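Local coordinates for protein PT26-6P (Thermococcus sp., PDB 2WB7) that is of unknown function but is encoded by a family of mobile genetic elements from Euryarchaea and combines immunoglobulin-like domains with a helical domain, at residues F308-V313 with L340-T345; Y353-L358 with P379-L384. All coordinates share one frame; numbering follows the deposited sequence.

Contact 1 of 2, residues F308-V313 with L340-T345; sequences FVTLRV and LTAHYT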
# COMPACT_ATOMS: atom_id res chain seq x y z
N PHE A 308 -3.59 -7.38 -13.12
CA PHE A 308 -4.32 -7.78 -11.92
C PHE A 308 -4.60 -9.26 -12.06
O PHE A 308 -5.01 -9.70 -13.13
CB PHE A 308 -5.64 -7.00 -11.79
CG PHE A 308 -5.43 -5.52 -11.64
CD1 PHE A 308 -5.07 -4.98 -10.40
CD2 PHE A 308 -5.51 -4.67 -12.73
CE1 PHE A 308 -4.82 -3.63 -10.26
CE2 PHE A 308 -5.27 -3.32 -12.59
CZ PHE A 308 -4.93 -2.80 -11.35
N VAL A 309 -4.33 -10.02 -10.99
CA VAL A 309 -4.48 -11.47 -11.04
C VAL A 309 -5.12 -12.04 -9.79
O VAL A 309 -5.24 -11.35 -8.78
CB VAL A 309 -3.11 -12.20 -11.24
CG1 VAL A 309 -2.35 -11.61 -12.43
CG2 VAL A 309 -2.28 -12.14 -9.96
N THR A 310 -5.57 -13.28 -9.87
CA THR A 310 -5.77 -14.08 -8.67
C THR A 310 -4.74 -15.18 -8.81
O THR A 310 -4.41 -15.58 -9.94
CB THR A 310 -7.17 -14.72 -8.58
OG1 THR A 310 -7.47 -15.47 -9.76
CG2 THR A 310 -8.22 -13.68 -8.38
N LEU A 311 -4.22 -15.63 -7.68
CA LEU A 311 -3.24 -16.69 -7.69
C LEU A 311 -3.79 -17.87 -6.88
O LEU A 311 -4.13 -17.73 -5.69
CB LEU A 311 -1.94 -16.19 -7.08
CG LEU A 311 -1.27 -15.03 -7.82
CD1 LEU A 311 -0.03 -14.55 -7.08
CD2 LEU A 311 -0.90 -15.44 -9.22
N ARG A 312 -3.89 -19.02 -7.53
CA ARG A 312 -4.30 -20.22 -6.81
C ARG A 312 -3.13 -20.64 -5.97
O ARG A 312 -2.00 -20.71 -6.46
CB ARG A 312 -4.69 -21.35 -7.75
CG ARG A 312 -5.05 -22.64 -7.04
CD ARG A 312 -5.77 -23.61 -7.98
NE ARG A 312 -5.19 -23.57 -9.31
CZ ARG A 312 -5.73 -22.92 -10.34
NH1 ARG A 312 -6.87 -22.27 -10.20
NH2 ARG A 312 -5.12 -22.93 -11.52
N VAL A 313 -3.37 -20.87 -4.69
CA VAL A 313 -2.36 -21.44 -3.83
C VAL A 313 -2.63 -22.93 -3.71
O VAL A 313 -3.71 -23.35 -3.29
CB VAL A 313 -2.37 -20.80 -2.43
CG1 VAL A 313 -1.41 -21.53 -1.53
CG2 VAL A 313 -1.99 -19.36 -2.51
N LEU A 340 -11.77 -7.19 -12.38
CA LEU A 340 -11.30 -8.57 -12.46
C LEU A 340 -12.37 -9.41 -11.86
O LEU A 340 -12.87 -9.10 -10.79
CB LEU A 340 -10.01 -8.78 -11.66
CG LEU A 340 -9.48 -10.21 -11.72
CD1 LEU A 340 -9.40 -10.68 -13.15
CD2 LEU A 340 -8.14 -10.30 -11.06
N THR A 341 -12.73 -10.48 -12.55
CA THR A 341 -13.71 -11.43 -12.04
C THR A 341 -12.99 -12.68 -11.59
O THR A 341 -12.31 -13.34 -12.37
CB THR A 341 -14.70 -11.78 -13.15
OG1 THR A 341 -15.50 -10.63 -13.44
CG2 THR A 341 -15.61 -12.93 -12.71
N ALA A 342 -13.13 -13.03 -10.32
CA ALA A 342 -12.48 -14.23 -9.82
C ALA A 342 -13.44 -15.42 -9.70
O ALA A 342 -14.46 -15.33 -9.01
CB ALA A 342 -11.85 -13.96 -8.47
N HIS A 343 -13.12 -16.53 -10.36
CA HIS A 343 -13.81 -17.77 -10.01
C HIS A 343 -12.86 -18.69 -9.25
O HIS A 343 -11.84 -19.13 -9.78
CB HIS A 343 -14.40 -18.52 -11.20
CG HIS A 343 -15.21 -19.71 -10.78
ND1 HIS A 343 -16.50 -19.59 -10.30
CD2 HIS A 343 -14.88 -21.02 -10.67
CE1 HIS A 343 -16.94 -20.79 -9.96
NE2 HIS A 343 -15.98 -21.67 -10.17
N TYR A 344 -13.21 -18.97 -8.00
CA TYR A 344 -12.32 -19.72 -7.13
C TYR A 344 -12.44 -21.21 -7.33
O TYR A 344 -12.68 -21.95 -6.38
CB TYR A 344 -12.59 -19.35 -5.68
CG TYR A 344 -12.41 -17.86 -5.43
CD1 TYR A 344 -11.23 -17.22 -5.78
CD2 TYR A 344 -13.42 -17.11 -4.82
CE1 TYR A 344 -11.05 -15.88 -5.54
CE2 TYR A 344 -13.25 -15.77 -4.57
CZ TYR A 344 -12.05 -15.16 -4.93
OH TYR A 344 -11.89 -13.82 -4.69
N THR A 345 -12.25 -21.65 -8.57
CA THR A 345 -12.32 -23.05 -8.93
C THR A 345 -11.64 -23.92 -7.90
O THR A 345 -10.48 -23.70 -7.57
CB THR A 345 -11.64 -23.32 -10.27
OG1 THR A 345 -12.24 -22.50 -11.27
CG2 THR A 345 -11.82 -24.78 -10.66
O HOH W 1 -9.66 -16.90 -9.70
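L340 and A342 on strand 336-343 reach across the domain interior to F308, V309 and T310 on strand 301-314, a worked example of how an antiparallel sheet can fold over so that strands not adjacent in it face each other. The two strands run in nearly the same direction, their local axes 12° apart and 8.0 Å distant. L340 holds CG anti to its backbone N (chi1 -180°), which sends CD2 onto the backbone of 308-310, L340 CD2 lying 3.7 Å from V309 C and 3.8 Å from F308 O. The same methyl meets the root of F308, CB lying 4.2 Å from L340 CD2, while the phenyl ring turns off to stack on F286. One step along, T310 divides its side chain between two tasks. With chi1 at 54° the hydroxyl sits between backbone N and carbonyl carbon, and the methyl, anti to that carbon, is aimed across the gap. T310 CG2 thus meets A342 CB methyl to methyl at 3.6 Å. The hydroxyl engages a water, T310 OG1 to the oxygen of water 1 being 2.6 Å, and this water in turn donates to H343 O at 3.1 Å. The backbone NH of H343 is taken by D323 of strand 319-331, which joins the two outermost strands of the sheet. The direct contacts are therefore methyls of L340 and A342 against the backbone of F308 and V309 and the methyl of T310, so the direct contact is apolar, and the polar link between the strands runs through the water from T310 OG1 to H343 O.

Contact 2 of 2, residues Y353-L358 with P379-L384; sequences YHALGL and PMISVL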
# COMPACT_ATOMS: atom_id res chain seq x y z
N TYR A 353 -7.00 -18.90 -2.73
CA TYR A 353 -6.51 -17.97 -3.73
C TYR A 353 -6.12 -16.63 -3.09
O TYR A 353 -6.67 -16.23 -2.07
CB TYR A 353 -7.60 -17.69 -4.76
CG TYR A 353 -7.91 -18.80 -5.72
CD1 TYR A 353 -8.59 -19.95 -5.31
CD2 TYR A 353 -7.58 -18.69 -7.06
CE1 TYR A 353 -8.89 -20.96 -6.21
CE2 TYR A 353 -7.87 -19.69 -7.95
CZ TYR A 353 -8.52 -20.82 -7.52
OH TYR A 353 -8.81 -21.79 -8.43
N HIS A 354 -5.17 -15.94 -3.72
CA HIS A 354 -4.79 -14.59 -3.35
C HIS A 354 -5.06 -13.67 -4.53
O HIS A 354 -5.03 -14.10 -5.70
CB HIS A 354 -3.30 -14.53 -3.02
CG HIS A 354 -2.94 -15.12 -1.69
ND1 HIS A 354 -2.19 -14.44 -0.75
CD2 HIS A 354 -3.21 -16.33 -1.15
CE1 HIS A 354 -2.03 -15.20 0.32
NE2 HIS A 354 -2.63 -16.36 0.10
N ALA A 355 -5.34 -12.40 -4.25
CA ALA A 355 -5.53 -11.42 -5.31
C ALA A 355 -4.33 -10.51 -5.25
O ALA A 355 -3.86 -10.18 -4.15
CB ALA A 355 -6.82 -10.64 -5.10
N LEU A 356 -3.81 -10.12 -6.41
CA LEU A 356 -2.67 -9.21 -6.47
C LEU A 356 -2.79 -8.27 -7.65
O LEU A 356 -3.32 -8.62 -8.70
CB LEU A 356 -1.38 -10.00 -6.58
CG LEU A 356 -0.06 -9.23 -6.57
CD1 LEU A 356 0.32 -8.83 -5.17
CD2 LEU A 356 1.04 -10.09 -7.15
N GLY A 357 -2.29 -7.05 -7.47
CA GLY A 357 -2.21 -6.08 -8.56
C GLY A 357 -0.79 -5.56 -8.69
O GLY A 357 -0.19 -5.12 -7.70
N LEU A 358 -0.26 -5.64 -9.90
CA LEU A 358 1.04 -5.10 -10.20
C LEU A 358 0.94 -4.02 -11.28
O LEU A 358 0.33 -4.23 -12.33
CB LEU A 358 1.96 -6.22 -10.67
CG LEU A 358 2.14 -7.44 -9.76
CD1 LEU A 358 3.11 -8.40 -10.40
CD2 LEU A 358 2.64 -7.06 -8.39
N PRO A 379 -5.06 -7.10 -2.07
CA PRO A 379 -6.29 -6.97 -1.30
C PRO A 379 -6.29 -8.02 -0.21
O PRO A 379 -6.05 -9.19 -0.50
CB PRO A 379 -7.38 -7.28 -2.31
CG PRO A 379 -6.77 -7.00 -3.63
CD PRO A 379 -5.33 -7.36 -3.50
N MSE A 380 -6.53 -7.60 1.03
CA MSE A 380 -6.41 -8.51 2.16
C MSE A 380 -7.65 -9.40 2.25
O MSE A 380 -8.40 -9.35 3.23
CB MSE A 380 -6.20 -7.70 3.43
CG MSE A 380 -4.88 -6.95 3.43
SE MSE A 380 -3.43 -8.19 3.54
CE MSE A 380 -3.55 -8.32 5.45
N ILE A 381 -7.88 -10.18 1.20
CA ILE A 381 -9.06 -11.02 1.15
C ILE A 381 -8.75 -12.35 1.79
O ILE A 381 -7.61 -12.62 2.19
CB ILE A 381 -9.57 -11.24 -0.30
CG1 ILE A 381 -8.47 -11.81 -1.20
CG2 ILE A 381 -10.08 -9.95 -0.89
CD1 ILE A 381 -8.60 -13.32 -1.51
N SER A 382 -9.76 -13.19 1.91
CA SER A 382 -9.53 -14.57 2.29
C SER A 382 -10.56 -15.43 1.57
O SER A 382 -11.74 -15.06 1.50
CB SER A 382 -9.67 -14.75 3.79
OG SER A 382 -9.69 -16.13 4.10
N VAL A 383 -10.11 -16.55 1.02
CA VAL A 383 -11.04 -17.44 0.36
C VAL A 383 -11.37 -18.58 1.29
O VAL A 383 -10.49 -19.30 1.71
CB VAL A 383 -10.48 -17.97 -0.93
CG1 VAL A 383 -11.47 -18.92 -1.54
CG2 VAL A 383 -10.16 -16.81 -1.89
N LEU A 384 -12.64 -18.71 1.65
CA LEU A 384 -13.07 -19.73 2.61
C LEU A 384 -13.47 -21.02 1.91
O LEU A 384 -13.82 -21.01 0.72
CB LEU A 384 -14.25 -19.22 3.44
CG LEU A 384 -14.01 -17.93 4.21
CD1 LEU A 384 -15.31 -17.39 4.67
CD2 LEU A 384 -13.11 -18.18 5.38
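P379 lays one side of its ring against A355 at the point where strand 370-379 ends and the chain leaves the sheet. The methyl of A355 points at the loop and meets the ring, with A355 CB 3.9 Å from P379 CG and CD equally close, while CD also lies against the carbonyl group of A355. Next comes M380, a selenomethionine at the centre of an inverse gamma turn, in which I381 N donates a weak bond of 2.7 Å to P379 O. M380 itself points away from strand 350-364, and its side chain touches I508 of helix 503-523. The turn brings I381 back to face the strand. Its CG1 is set between backbone N and carbonyl carbon (chi1 55°), which carries the branch inward. I381 CG1 comes within 4.4 Å of A355 CB, and I381 CD1 rests 3.5 Å from Y353 O. In this immunoglobulin-like domain, the arrangement belongs to the exit from the sheet: a segment without regular secondary structure runs back along strand 350-364, the end-to-end directions being 172° apart, and then leads toward the helical domain. S382 faces that side, its OG hydrogen-bonded to D509 of helix 503-523. From the opposite side of the backbone V383 again turns to the strand. With CG1 anti to its backbone N, the other methyl, CG2, is the one that covers Y353: V383 CG2 is 3.9 Å from Y353 CB, and the same V383 methyl lies 3.5 Å from Y353 O. The Y353 ring continues away from the loop and meets the ring of Y344 at about 55°. H354, between Y353 and A355, points away and bonds E378 through ND1 and D502 through NE2, which would probably favour a protonated imidazole.

In the fold
Contacts 1 and 2 lie with centres about 8 Å apart and share a seam, because strands 301-314 and 350-364 are neighbours in the sheet. L311 N is 2.6 Å from H354 O, a probable hydrogen bond between the two strands. A second probable bond joins side chains, R312 NH1 to Y353 OH at 2.7 Å, and that hydroxyl is also bonded to T345 O, so one tyrosine ties three of the four segments. F308 CD1 packs 3.6 Å from G357 CA at the other end of the seam. Y284 of strand 281-290 touches A342 in contact 1 and both A355 and I381 in contact 2, so the two contacts share a neighbour, consistent with one common interior.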